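Local atomic coordinates of Rho guanine nucleotide exchange factor 12 (Homo sapiens, PDB entry 1TXD), a protein that acts as a guanine nucleotide exchange factor for the small GTPase RhoA and is represented here by its DH and PH domains. Residues R37-V40 with R41-V45; V45-Q48 with V49-R53; F69-L72 with E73-Q77; T147-Q150 with D151-N155; R159-Q162 with L163-I167. The protein carries 1 engineered substitution. All coordinates share one frame; numbering follows the deposited sequence.

How the contacts relate
All five contacts lie in the helical DH domain, the exchange module of this RhoGEF, and each is local along the chain. Contacts 1 and 2 follow each other on helix 20-57, share Val-45, and have centres about 11 Å apart. Contact 3 opens helix 72-90 and touches contact 2 through Phe-69 and Leu-72 and contact 1 through Leu-76, which meets Leu-43. Contact 4, near the end of helix 143-154, and contact 5, at the start of helix 163-166, come later and are joined by Glu-153 and Leu-163. Contacts 3, 4 and 5 all pack on contact 2, with centres about 11 to 12 Å away, so helix 20-57 is the shared element on which these other helices pack.

Contact 1 of 5, residues R37-V40 with R41-V45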
loop_
_atom_site.group_PDB
_atom_site.type_symbol
_atom_site.label_atom_id
_atom_site.label_comp_id
_atom_site.label_asym_id
_atom_site.label_seq_id
_atom_site.Cartn_x
_atom_site.Cartn_y
_atom_site.Cartn_z
ATOM N N ARG A 37 12.200 10.754 -16.799
ATOM C CA ARG A 37 13.598 10.312 -16.934
ATOM C C ARG A 37 14.255 10.163 -15.533
ATOM O O ARG A 37 14.956 9.205 -15.252
ATOM C CB ARG A 37 14.383 11.294 -17.788
ATOM C CG ARG A 37 15.637 10.731 -18.458
ATOM C CD ARG A 37 16.307 11.714 -19.459
ATOM N NE ARG A 37 15.303 12.440 -20.257
ATOM C CZ ARG A 37 15.040 13.760 -20.203
ATOM N NH1 ARG A 37 15.714 14.578 -19.383
ATOM N NH2 ARG A 37 14.083 14.262 -20.988
ATOM N N ALA A 38 13.974 11.121 -14.657
ATOM C CA ALA A 38 14.445 11.087 -13.278
ATOM C C ALA A 38 13.951 9.798 -12.603
ATOM O O ALA A 38 14.712 9.117 -11.913
ATOM C CB ALA A 38 13.962 12.307 -12.525
ATOM N N HIS A 39 12.674 9.493 -12.824
ATOM C CA HIS A 39 12.057 8.294 -12.259
ATOM C C HIS A 39 12.726 6.997 -12.675
ATOM O O HIS A 39 13.005 6.130 -11.848
ATOM C CB HIS A 39 10.588 8.172 -12.625
ATOM C CG HIS A 39 9.917 7.045 -11.928
ATOM N ND1 HIS A 39 9.729 7.038 -10.559
ATOM C CD2 HIS A 39 9.498 5.837 -12.378
ATOM C CE1 HIS A 39 9.153 5.902 -10.217
ATOM N NE2 HIS A 39 8.972 5.176 -11.308
ATOM N N VAL A 40 12.912 6.865 -13.970
ATOM C CA VAL A 40 13.678 5.771 -14.537
ATOM C C VAL A 40 15.024 5.593 -13.885
ATOM O O VAL A 40 15.448 4.458 -13.619
ATOM C CB VAL A 40 13.832 5.920 -16.056
ATOM C CG1 VAL A 40 14.871 4.922 -16.651
ATOM C CG2 VAL A 40 12.492 5.667 -16.752
ATOM N N ARG A 41 15.719 6.699 -13.677
ATOM C CA ARG A 41 17.068 6.700 -13.106
ATOM C C ARG A 41 17.100 6.168 -11.678
ATOM O O ARG A 41 18.042 5.520 -11.300
ATOM C CB ARG A 41 17.663 8.115 -13.139
ATOM C CG ARG A 41 19.132 8.131 -13.508
ATOM C CD ARG A 41 19.753 9.542 -13.584
ATOM N NE ARG A 41 19.726 10.013 -14.968
ATOM C CZ ARG A 41 18.882 10.916 -15.488
ATOM N NH1 ARG A 41 17.962 11.533 -14.757
ATOM N NH2 ARG A 41 18.993 11.228 -16.769
ATOM N N THR A 42 16.074 6.521 -10.904
ATOM C CA THR A 42 15.832 6.072 -9.563
ATOM C C THR A 42 15.612 4.561 -9.534
ATOM O O THR A 42 16.194 3.811 -8.692
ATOM C CB THR A 42 14.564 6.829 -9.071
ATOM O OG1 THR A 42 14.898 8.193 -8.897
ATOM C CG2 THR A 42 14.184 6.508 -7.723
ATOM N N LEU A 43 14.813 4.097 -10.498
ATOM C CA LEU A 43 14.495 2.696 -10.554
ATOM C C LEU A 43 15.770 1.911 -10.940
ATOM O O LEU A 43 15.990 0.803 -10.414
ATOM C CB LEU A 43 13.335 2.419 -11.510
ATOM C CG LEU A 43 11.931 2.828 -11.038
ATOM C CD1 LEU A 43 10.878 2.402 -12.068
ATOM C CD2 LEU A 43 11.580 2.286 -9.705
ATOM N N LYS A 44 16.592 2.452 -11.800
ATOM C CA LYS A 44 17.897 1.800 -12.099
ATOM C C LYS A 44 18.844 1.769 -10.875
ATOM O O LYS A 44 19.651 0.848 -10.795
ATOM C CB LYS A 44 18.595 2.417 -13.281
ATOM C CG LYS A 44 17.837 2.374 -14.597
ATOM C CD LYS A 44 18.789 2.706 -15.781
ATOM C CE LYS A 44 18.215 2.289 -17.124
ATOM N NZ LYS A 44 18.658 3.165 -18.222
ATOM N N VAL A 45 18.706 2.702 -9.915
ATOM C CA VAL A 45 19.416 2.617 -8.628
ATOM C C VAL A 45 18.932 1.417 -7.820
ATOM O O VAL A 45 19.768 0.638 -7.432
ATOM C CB VAL A 45 19.344 3.912 -7.730
ATOM C CG1 VAL A 45 20.030 3.696 -6.328
ATOM C CG2 VAL A 45 19.954 5.063 -8.397
#
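Four successive main-chain bonds, from Arg-41, Thr-42, Leu-43 and Lys-44 N back to the carbonyls of Arg-37, Ala-38, His-39 and Val-40, make this a regular alpha-helical stretch, with Lys-44 N to Val-40 O the shortest at 2.9 Å. Ala-38 O takes a second donor: Thr-42 OG1, set beside its own backbone N (chi1 -70°), gives it a 3.2 Å bond from above the carbonyl plane, so the hydroxyl folds back onto the helix. On another flank Leu-43 leans on the His-39 imidazole in an off-centre CH-pi contact, its CG 4.2 Å from the ring centroid and its CD1 3.5 Å from His-39 NE2. Arg-37 and Arg-41 run side by side, pointing the same way, with their guanidinium planes 67° apart. Arg-41 NH2 rests 3.8 Å from Arg-37 CG, on the aliphatic part of its neighbour, while the like-charged Arg-37 NE and Arg-41 NH2 stay 5.2 Å apart. The stretch lies on helix 20-57 of the DH domain, between two others: Val-40 and Leu-43 pack on helix 72-90, where His-79 meets the His-39 ring edge-to-face, and His-39 NE2 bonds to Gln-170 OE1 of helix 169-186.

Contact 2 of 5, residues V45-Q48 with V49-R53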
loop_
_atom_site.group_PDB
_atom_site.type_symbol
_atom_site.label_atom_id
_atom_site.label_comp_id
_atom_site.label_asym_id
_atom_site.label_seq_id
_atom_site.Cartn_x
_atom_site.Cartn_y
_atom_site.Cartn_z
ATOM N N VAL A 45 18.706 2.702 -9.915
ATOM C CA VAL A 45 19.416 2.617 -8.628
ATOM C C VAL A 45 18.932 1.417 -7.820
ATOM O O VAL A 45 19.768 0.638 -7.432
ATOM C CB VAL A 45 19.344 3.912 -7.730
ATOM C CG1 VAL A 45 20.030 3.696 -6.328
ATOM C CG2 VAL A 45 19.954 5.063 -8.397
ATOM N N LEU A 46 17.621 1.284 -7.507
ATOM C CA LEU A 46 17.123 0.064 -6.878
ATOM C C LEU A 46 17.717 -1.143 -7.561
ATOM O O LEU A 46 18.197 -2.087 -6.901
ATOM C CB LEU A 46 15.639 -0.104 -7.002
ATOM C CG LEU A 46 14.916 0.724 -5.925
ATOM C CD1 LEU A 46 13.500 0.536 -6.130
ATOM C CD2 LEU A 46 15.360 0.155 -4.556
ATOM N N ASP A 47 17.500 -1.183 -8.840
ATOM C CA ASP A 47 17.941 -2.366 -9.641
ATOM C C ASP A 47 19.411 -2.583 -9.549
ATOM O O ASP A 47 19.850 -3.731 -9.368
ATOM C CB ASP A 47 17.452 -2.288 -11.113
ATOM C CG ASP A 47 17.868 -3.459 -11.927
ATOM O OD1 ASP A 47 18.680 -3.234 -12.845
ATOM O OD2 ASP A 47 17.541 -4.644 -11.673
ATOM N N GLN A 48 20.209 -1.560 -9.737
ATOM C CA GLN A 48 21.647 -1.843 -10.007
ATOM C C GLN A 48 22.434 -1.928 -8.694
ATOM O O GLN A 48 23.311 -2.788 -8.536
ATOM C CB GLN A 48 22.277 -0.822 -10.950
ATOM C CG GLN A 48 21.929 -1.018 -12.459
ATOM C CD GLN A 48 22.318 -2.393 -12.994
ATOM O OE1 GLN A 48 23.510 -2.709 -13.102
ATOM N NE2 GLN A 48 21.324 -3.206 -13.355
ATOM N N VAL A 49 22.051 -1.092 -7.725
ATOM C CA VAL A 49 22.802 -1.015 -6.476
ATOM C C VAL A 49 22.384 -2.147 -5.524
ATOM O O VAL A 49 23.263 -2.716 -4.883
ATOM C CB VAL A 49 22.694 0.370 -5.804
ATOM C CG1 VAL A 49 23.389 0.373 -4.450
ATOM C CG2 VAL A 49 23.292 1.430 -6.706
ATOM N N PHE A 50 21.070 -2.484 -5.511
ATOM C CA PHE A 50 20.483 -3.430 -4.614
ATOM C C PHE A 50 20.181 -4.772 -5.237
ATOM O O PHE A 50 20.747 -5.763 -4.804
ATOM C CB PHE A 50 19.208 -2.860 -3.908
ATOM C CG PHE A 50 19.513 -1.705 -3.044
ATOM C CD1 PHE A 50 19.989 -1.886 -1.748
ATOM C CD2 PHE A 50 19.480 -0.425 -3.548
ATOM C CE1 PHE A 50 20.380 -0.818 -0.984
ATOM C CE2 PHE A 50 19.852 0.661 -2.763
ATOM C CZ PHE A 50 20.302 0.459 -1.476
ATOM N N TYR A 51 19.254 -4.826 -6.199
ATOM C CA TYR A 51 18.656 -6.073 -6.585
ATOM C C TYR A 51 19.689 -6.904 -7.327
ATOM O O TYR A 51 19.938 -8.059 -6.970
ATOM C CB TYR A 51 17.440 -5.882 -7.490
ATOM C CG TYR A 51 16.969 -7.203 -8.066
ATOM C CD1 TYR A 51 16.198 -8.063 -7.330
ATOM C CD2 TYR A 51 17.437 -7.638 -9.303
ATOM C CE1 TYR A 51 15.823 -9.349 -7.834
ATOM C CE2 TYR A 51 17.062 -8.899 -9.840
ATOM C CZ TYR A 51 16.212 -9.734 -9.089
ATOM O OH TYR A 51 15.844 -10.969 -9.603
ATOM N N GLN A 52 20.290 -6.328 -8.332
ATOM C CA GLN A 52 21.254 -7.113 -9.165
ATOM C C GLN A 52 22.412 -7.623 -8.291
ATOM O O GLN A 52 22.698 -8.801 -8.286
ATOM C CB GLN A 52 21.780 -6.300 -10.312
ATOM C CG GLN A 52 20.817 -6.004 -11.520
ATOM C CD GLN A 52 20.081 -7.217 -12.112
ATOM O OE1 GLN A 52 20.729 -8.256 -12.451
ATOM N NE2 GLN A 52 18.772 -7.066 -12.343
ATOM N N ARG A 53 23.051 -6.750 -7.524
ATOM C CA ARG A 53 24.139 -7.145 -6.604
ATOM C C ARG A 53 23.790 -8.258 -5.590
ATOM O O ARG A 53 24.506 -9.237 -5.474
ATOM C CB ARG A 53 24.640 -5.924 -5.823
ATOM C CG ARG A 53 25.360 -4.883 -6.673
ATOM C CD ARG A 53 26.865 -4.874 -6.438
ATOM N NE ARG A 53 27.541 -3.812 -7.163
ATOM C CZ ARG A 53 28.859 -3.591 -7.109
ATOM N NH1 ARG A 53 29.651 -4.352 -6.335
ATOM N NH2 ARG A 53 29.387 -2.586 -7.818
#
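Leu-46 O is gripped by two consecutive amides, Tyr-51 N at 3.0 Å and Phe-50 N at 3.2 Å, the former nearly along the C=O axis and the latter well above the carbonyl plane. Five-residue spacing thus joins the usual four at Leu-46 O, and Gln-52 N uses it too, reaching Asp-47 O at 2.8 Å, a pi-type widening within helix 20-57. The same spacing serves the side chains. Asp-47 CG is trans to the backbone N (chi1 -179°), and OD2 takes an almost straight 2.8 Å bond from Gln-52 NE2 on its syn lone pair. OD1 is met from above the carboxylate plane by Gln-48 NE2 at 2.7 Å. The amides of Gln-48 and Gln-52 are nearly parallel, 9° apart, with Gln-48 NE2 lying 3.4 Å from Gln-52 CG. Away from this polar cluster, Val-45 CG1 and Val-49 CG2 touch alongside at 4.0 Å, and Phe-50 packs on helices 143-154 and 163-166. Replacing Asp-47 by an alanine would probably leave both glutamine amides without their shared acceptor and free to turn. The buried carboxylate, beside Leu-76 of helix 72-90, accepts on both oxygens from neutral amide donors, which are likely to stabilise its charge.

Contact 3 of 5, residues F69-L72 with E73-Q77; sequences FSNL and EDILQ
Backbone bonds to the carbonyls of Asn-71 and Leu-72 form the first turn of helix 72-90. Asn-71, at the N-cap, offers its carbonyl rather than its side chain: Asn-71 O accepts from Ile-75 N at 3.2 Å and, weakly, from Asp-74 N at 3.0 Å, while Leu-72 O takes Leu-76 N at 2.9 Å. Just before, a type II' beta turn from Phe-69 to Leu-72, closed by Leu-72 N to Phe-69 O at 2.8 Å, swings the chain out of helix 62-69, with Ser-70 in positive phi (40°). Apolar contact is carried by Leu-72 and Ile-75, which cross at about a right angle and meet CD1 to CD1 at 4.0 Å. Ile-75 holds CG1 in the crowded position between its backbone N and carbonyl carbon (chi1 47°), which brings that carbon to 3.4 Å from Leu-72 O. Leu-72 also packs on Leu-46 of helix 20-57. Asp-74 OD2 merely touches the Asn-71 CB methylene, at 3.7 Å. The chemistry implies a split role for Asn-71: its carbonyl joins the first helical turn, whereas its side-chain ND2 bonds to Ala-120 O of helix 112-126, tying the turn to a second helix of the DH bundle.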
loop_
_atom_site.group_PDB
_atom_site.type_symbol
_atom_site.label_atom_id
_atom_site.label_comp_id
_atom_site.label_asym_id
_atom_site.label_seq_id
_atom_site.Cartn_x
_atom_site.Cartn_y
_atom_site.Cartn_z
ATOM N N PHE A 69 11.700 -7.379 -3.431
ATOM C CA PHE A 69 11.743 -6.701 -4.732
ATOM C C PHE A 69 10.631 -6.991 -5.712
ATOM O O PHE A 69 10.484 -6.278 -6.717
ATOM C CB PHE A 69 13.072 -7.107 -5.440
ATOM C CG PHE A 69 14.293 -6.679 -4.700
ATOM C CD1 PHE A 69 14.600 -5.302 -4.572
ATOM C CD2 PHE A 69 15.169 -7.639 -4.142
ATOM C CE1 PHE A 69 15.744 -4.887 -3.835
ATOM C CE2 PHE A 69 16.309 -7.253 -3.398
ATOM C CZ PHE A 69 16.630 -5.877 -3.276
ATOM N N SER A 70 9.904 -8.090 -5.488
ATOM C CA SER A 70 8.738 -8.480 -6.288
ATOM C C SER A 70 8.967 -8.230 -7.744
ATOM O O SER A 70 9.916 -8.815 -8.413
ATOM C CB SER A 70 7.461 -7.834 -5.703
ATOM O OG SER A 70 7.473 -6.373 -5.800
ATOM N N ASN A 71 8.132 -7.370 -8.291
ATOM C CA ASN A 71 8.105 -7.105 -9.737
ATOM C C ASN A 71 8.823 -5.823 -10.091
ATOM O O ASN A 71 8.462 -5.201 -11.040
ATOM C CB ASN A 71 6.686 -7.078 -10.275
ATOM C CG ASN A 71 5.929 -5.877 -9.815
ATOM O OD1 ASN A 71 6.268 -5.305 -8.801
ATOM N ND2 ASN A 71 4.992 -5.399 -10.629
ATOM N N LEU A 72 9.877 -5.482 -9.344
ATOM C CA LEU A 72 10.823 -4.439 -9.735
ATOM C C LEU A 72 11.251 -4.502 -11.240
ATOM O O LEU A 72 11.257 -3.487 -11.934
ATOM C CB LEU A 72 12.153 -4.483 -8.912
ATOM C CG LEU A 72 13.112 -3.345 -9.288
ATOM C CD1 LEU A 72 12.456 -1.946 -9.067
ATOM C CD2 LEU A 72 14.374 -3.444 -8.410
ATOM N N GLU A 73 11.548 -5.676 -11.714
ATOM C CA GLU A 73 11.973 -5.875 -13.130
ATOM C C GLU A 73 10.880 -5.295 -14.114
ATOM O O GLU A 73 11.197 -4.610 -15.074
ATOM C CB GLU A 73 12.139 -7.353 -13.376
ATOM C CG GLU A 73 12.805 -7.831 -14.667
ATOM C CD GLU A 73 12.786 -9.368 -14.759
ATOM O OE1 GLU A 73 12.328 -9.953 -15.768
ATOM O OE2 GLU A 73 13.234 -10.047 -13.805
ATOM N N ASP A 74 9.601 -5.514 -13.812
ATOM C CA ASP A 74 8.552 -5.058 -14.737
ATOM C C ASP A 74 8.249 -3.590 -14.562
ATOM O O ASP A 74 7.924 -2.918 -15.510
ATOM C CB ASP A 74 7.244 -5.835 -14.626
ATOM C CG ASP A 74 7.415 -7.309 -14.554
ATOM O OD1 ASP A 74 8.303 -8.008 -15.256
ATOM O OD2 ASP A 74 6.594 -7.883 -13.834
ATOM N N ILE A 75 8.331 -3.050 -13.372
ATOM C CA ILE A 75 8.051 -1.603 -13.271
ATOM C C ILE A 75 9.227 -0.872 -13.901
ATOM O O ILE A 75 9.067 0.144 -14.557
ATOM C CB ILE A 75 7.717 -1.057 -11.866
ATOM C CG1 ILE A 75 8.677 -1.538 -10.842
ATOM C CG2 ILE A 75 6.220 -1.418 -11.399
ATOM C CD1 ILE A 75 8.778 -0.572 -9.741
ATOM N N LEU A 76 10.410 -1.414 -13.737
ATOM C CA LEU A 76 11.549 -0.919 -14.474
ATOM C C LEU A 76 11.351 -0.874 -15.985
ATOM O O LEU A 76 11.551 0.200 -16.562
ATOM C CB LEU A 76 12.833 -1.631 -14.117
ATOM C CG LEU A 76 14.111 -1.253 -14.859
ATOM C CD1 LEU A 76 14.528 0.202 -14.638
ATOM C CD2 LEU A 76 15.246 -2.178 -14.435
ATOM N N GLN A 77 11.077 -2.022 -16.627
ATOM C CA GLN A 77 10.919 -2.103 -18.108
ATOM C C GLN A 77 9.733 -1.208 -18.557
ATOM O O GLN A 77 9.802 -0.555 -19.543
ATOM C CB GLN A 77 10.703 -3.556 -18.570
ATOM C CG GLN A 77 11.956 -4.335 -19.110
ATOM C CD GLN A 77 13.223 -3.459 -19.318
ATOM O OE1 GLN A 77 13.293 -2.677 -20.279
ATOM N NE2 GLN A 77 14.194 -3.580 -18.410
HETATM O O HOH W 1 11.611 -8.409 -10.090
#

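Contact 4 of 5, residues T147-Q150 with D151-N155; sequences TFVQ and DAESN
Val-149 and Glu-153, one alpha-helical turn apart near the end of helix 143-154 of the DH domain, are brought together by their torsions: Val-149 CG1 stands trans to its backbone N (chi1 162°), while Glu-153 CG lies beside its own N (chi1 -62°) and its chain runs out extended. The two cross obliquely, Glu-153 OE2 coming to 3.3 Å from Val-149 CG1 and Glu-153 CG to 3.2 Å from Val-149 O. OE2 then bonds to Leu-163 N, at the start of the next helix. A leucine in place of Glu-153 would probably leave the Leu-163 amide without this acceptor and remove the polar link between the two helix ends. Ala-152 CB sits over one face of the Phe-148 ring, 4.3 Å from CE2, and both pack on helix 20-57. A water donates to Phe-148 O, at 3.1 Å, and to Asp-151 OD1, bridging carbonyl and carboxylate. Near the last turn, Ser-154 OG donates back to Asp-151 O at 2.6 Å, in the carbonyl plane and on a lone pair.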
loop_
_atom_site.group_PDB
_atom_site.type_symbol
_atom_site.label_atom_id
_atom_site.label_comp_id
_atom_site.label_asym_id
_atom_site.label_seq_id
_atom_site.Cartn_x
_atom_site.Cartn_y
_atom_site.Cartn_z
ATOM N N THR A 147 25.192 -6.473 6.296
ATOM C CA THR A 147 26.412 -5.941 5.707
ATOM C C THR A 147 26.136 -5.445 4.314
ATOM O O THR A 147 26.422 -4.294 3.983
ATOM C CB THR A 147 27.542 -7.004 5.673
ATOM O OG1 THR A 147 27.912 -7.367 7.004
ATOM C CG2 THR A 147 28.870 -6.412 5.114
ATOM N N PHE A 148 25.557 -6.309 3.497
ATOM C CA PHE A 148 25.230 -5.942 2.109
ATOM C C PHE A 148 24.474 -4.633 2.016
ATOM O O PHE A 148 24.871 -3.786 1.279
ATOM C CB PHE A 148 24.458 -7.023 1.366
ATOM C CG PHE A 148 23.951 -6.551 0.017
ATOM C CD1 PHE A 148 24.750 -6.646 -1.104
ATOM C CD2 PHE A 148 22.764 -5.909 -0.086
ATOM C CE1 PHE A 148 24.333 -6.178 -2.331
ATOM C CE2 PHE A 148 22.329 -5.428 -1.310
ATOM C CZ PHE A 148 23.134 -5.568 -2.433
ATOM N N VAL A 149 23.411 -4.475 2.794
ATOM C CA VAL A 149 22.568 -3.334 2.720
ATOM C C VAL A 149 23.316 -2.095 3.155
ATOM O O VAL A 149 23.243 -1.086 2.469
ATOM C CB VAL A 149 21.299 -3.521 3.547
ATOM C CG1 VAL A 149 20.600 -2.164 3.839
ATOM C CG2 VAL A 149 20.367 -4.439 2.818
ATOM N N GLN A 150 24.070 -2.176 4.263
ATOM C CA GLN A 150 24.840 -1.026 4.723
ATOM C C GLN A 150 25.882 -0.628 3.705
ATOM O O GLN A 150 26.071 0.546 3.442
ATOM C CB GLN A 150 25.510 -1.305 6.070
ATOM C CG GLN A 150 26.168 -0.068 6.710
ATOM C CD GLN A 150 26.897 -0.407 7.986
ATOM O OE1 GLN A 150 26.638 -1.457 8.598
ATOM N NE2 GLN A 150 27.830 0.470 8.398
ATOM N N ASP A 151 26.608 -1.582 3.149
ATOM C CA ASP A 151 27.529 -1.221 2.084
ATOM C C ASP A 151 26.790 -0.517 0.924
ATOM O O ASP A 151 27.176 0.604 0.499
ATOM C CB ASP A 151 28.260 -2.438 1.612
ATOM C CG ASP A 151 29.343 -2.113 0.616
ATOM O OD1 ASP A 151 29.156 -2.445 -0.571
ATOM O OD2 ASP A 151 30.413 -1.533 0.910
ATOM N N ALA A 152 25.669 -1.098 0.470
ATOM C CA ALA A 152 25.019 -0.591 -0.730
ATOM C C ALA A 152 24.538 0.832 -0.527
ATOM O O ALA A 152 24.675 1.652 -1.455
ATOM C CB ALA A 152 23.867 -1.468 -1.165
ATOM N N GLU A 153 23.975 1.108 0.652
ATOM C CA GLU A 153 23.434 2.415 0.978
ATOM C C GLU A 153 24.535 3.497 1.154
ATOM O O GLU A 153 24.250 4.680 1.177
ATOM C CB GLU A 153 22.565 2.370 2.263
ATOM C CG GLU A 153 21.351 1.482 2.152
ATOM C CD GLU A 153 20.596 1.271 3.459
ATOM O OE1 GLU A 153 21.189 1.436 4.537
ATOM O OE2 GLU A 153 19.398 0.911 3.397
ATOM N N SER A 154 25.767 3.063 1.308
ATOM C CA SER A 154 26.897 3.962 1.275
ATOM C C SER A 154 27.249 4.443 -0.156
ATOM O O SER A 154 27.903 5.471 -0.303
ATOM C CB SER A 154 28.104 3.322 1.968
ATOM O OG SER A 154 28.859 2.529 1.081
ATOM N N ASN A 155 26.805 3.711 -1.193
ATOM C CA ASN A 155 26.947 4.150 -2.593
ATOM C C ASN A 155 26.407 5.562 -2.759
ATOM O O ASN A 155 25.292 5.800 -2.350
ATOM C CB ASN A 155 26.166 3.202 -3.543
ATOM C CG ASN A 155 26.648 3.285 -4.974
ATOM O OD1 ASN A 155 26.710 4.350 -5.538
ATOM N ND2 ASN A 155 27.007 2.164 -5.548
HETATM O O HOH W 2 26.667 -4.071 -1.219
#

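Contact 5 of 5, residues R159-Q162 with L163-I167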
loop_
_atom_site.group_PDB
_atom_site.type_symbol
_atom_site.label_atom_id
_atom_site.label_comp_id
_atom_site.label_asym_id
_atom_site.label_seq_id
_atom_site.Cartn_x
_atom_site.Cartn_y
_atom_site.Cartn_z
ATOM N N ARG A 159 22.304 8.749 -2.445
ATOM C CA ARG A 159 22.104 10.085 -1.932
ATOM C C ARG A 159 21.721 10.075 -0.440
ATOM O O ARG A 159 20.820 10.767 -0.059
ATOM C CB ARG A 159 20.995 10.756 -2.764
ATOM C CG ARG A 159 21.176 10.623 -4.269
ATOM C CD ARG A 159 22.035 11.643 -4.894
ATOM N NE ARG A 159 23.347 11.201 -5.371
ATOM C CZ ARG A 159 23.686 10.912 -6.647
ATOM N NH1 ARG A 159 22.796 10.915 -7.660
ATOM N NH2 ARG A 159 24.961 10.600 -6.913
ATOM N N ARG A 160 22.379 9.242 0.384
ATOM C CA ARG A 160 22.154 9.178 1.865
ATOM C C ARG A 160 20.769 8.678 2.247
ATOM O O ARG A 160 20.289 8.977 3.316
ATOM C CB ARG A 160 22.371 10.548 2.560
ATOM C CG ARG A 160 23.718 11.202 2.312
ATOM C CD ARG A 160 23.716 12.759 2.308
ATOM N NE ARG A 160 24.027 13.192 0.935
ATOM C CZ ARG A 160 23.247 13.898 0.109
ATOM N NH1 ARG A 160 22.072 14.397 0.487
ATOM N NH2 ARG A 160 23.683 14.136 -1.120
ATOM N N LEU A 161 20.142 7.901 1.385
ATOM C CA LEU A 161 18.792 7.384 1.619
ATOM C C LEU A 161 18.847 5.869 1.775
ATOM O O LEU A 161 19.654 5.209 1.146
ATOM C CB LEU A 161 17.874 7.726 0.456
ATOM C CG LEU A 161 17.235 9.108 0.482
ATOM C CD1 LEU A 161 16.485 9.308 -0.809
ATOM C CD2 LEU A 161 16.294 9.301 1.685
ATOM N N GLN A 162 18.016 5.325 2.648
ATOM C CA GLN A 162 18.010 3.874 2.845
ATOM C C GLN A 162 17.110 3.184 1.812
ATOM O O GLN A 162 16.243 3.805 1.237
ATOM C CB GLN A 162 17.619 3.527 4.296
ATOM C CG GLN A 162 18.656 4.063 5.351
ATOM C CD GLN A 162 18.301 3.724 6.805
ATOM O OE1 GLN A 162 18.223 2.563 7.183
ATOM N NE2 GLN A 162 18.099 4.736 7.607
ATOM N N LEU A 163 17.364 1.896 1.580
ATOM C CA LEU A 163 16.511 1.008 0.797
ATOM C C LEU A 163 15.061 1.287 1.114
ATOM O O LEU A 163 14.264 1.547 0.231
ATOM C CB LEU A 163 16.869 -0.465 1.075
ATOM C CG LEU A 163 16.257 -1.531 0.113
ATOM C CD1 LEU A 163 16.548 -1.178 -1.350
ATOM C CD2 LEU A 163 16.727 -2.964 0.355
ATOM N N LYS A 164 14.713 1.257 2.379
ATOM C CA LYS A 164 13.346 1.506 2.783
ATOM C C LYS A 164 12.804 2.837 2.255
ATOM O O LYS A 164 11.628 2.960 2.074
ATOM C CB LYS A 164 13.162 1.410 4.282
ATOM C CG LYS A 164 13.617 2.612 5.129
ATOM C CD LYS A 164 13.547 2.326 6.622
ATOM C CE LYS A 164 14.456 3.240 7.415
ATOM N NZ LYS A 164 13.981 4.666 7.227
ATOM N N ASP A 165 13.672 3.825 2.050
ATOM C CA ASP A 165 13.253 5.131 1.549
ATOM C C ASP A 165 13.249 5.240 0.032
ATOM O O ASP A 165 12.673 6.140 -0.486
ATOM C CB ASP A 165 14.172 6.230 2.123
ATOM C CG ASP A 165 14.159 6.270 3.610
ATOM O OD1 ASP A 165 15.284 6.315 4.194
ATOM O OD2 ASP A 165 13.080 6.271 4.258
ATOM N N ILE A 166 13.919 4.344 -0.686
ATOM C CA ILE A 166 13.913 4.421 -2.142
ATOM C C ILE A 166 12.720 3.666 -2.722
ATOM O O ILE A 166 12.110 4.035 -3.716
ATOM C CB ILE A 166 15.269 3.858 -2.660
ATOM C CG1 ILE A 166 16.440 4.608 -2.026
ATOM C CG2 ILE A 166 15.276 3.913 -4.185
ATOM C CD1 ILE A 166 17.804 4.174 -2.553
ATOM N N ILE A 167 12.370 2.565 -2.107
ATOM C CA ILE A 167 11.319 1.747 -2.634
ATOM C C ILE A 167 9.996 2.444 -2.841
ATOM O O ILE A 167 9.370 2.284 -3.870
ATOM C CB ILE A 167 11.248 0.520 -1.731
ATOM C CG1 ILE A 167 12.198 -0.541 -2.276
ATOM C CG2 ILE A 167 9.845 -0.102 -1.588
ATOM C CD1 ILE A 167 12.529 -1.447 -1.163
#
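Asp-165 folds back on Gln-162 and Leu-161. Its CB lies 3.3 Å from Gln-162 O and 3.8 Å from Leu-161 CD2, the leucine crossing the aspartate at about a right angle. CG, 4.0 Å from Gln-162 O, sits beside the backbone N (chi1 -59°), which brings the carboxylate back over the start of the helix. There OD1 accepts a 3.3 Å bond from Gln-162 N, met on the anti side and 18° out of the carboxylate plane. The other oxygen, OD2, has a weak salt bridge with Lys-164 NZ at 3.5 Å. Gln-162 is the N-cap of helix 163-166, a short helix of the DH domain, and the bond from its N to the aspartate three residues on is one half of a capping box; in the main chain, Gln-162 O takes Asp-165 N at 2.7 Å, from well above the carbonyl plane, and Ile-166 N weakly. Leu-161 CB and Ile-166 CG1, 4.2 Å apart, straddle the cap as the pair of a hydrophobic staple. The Gln-162 side chain runs out alongside that of Lys-164, its OE1 lying 3.8 Å from Lys-164 CE. The Leu-163 side chain packs on Leu-46 and Phe-50 of helix 20-57 and on Ile-135 of helix 128-141.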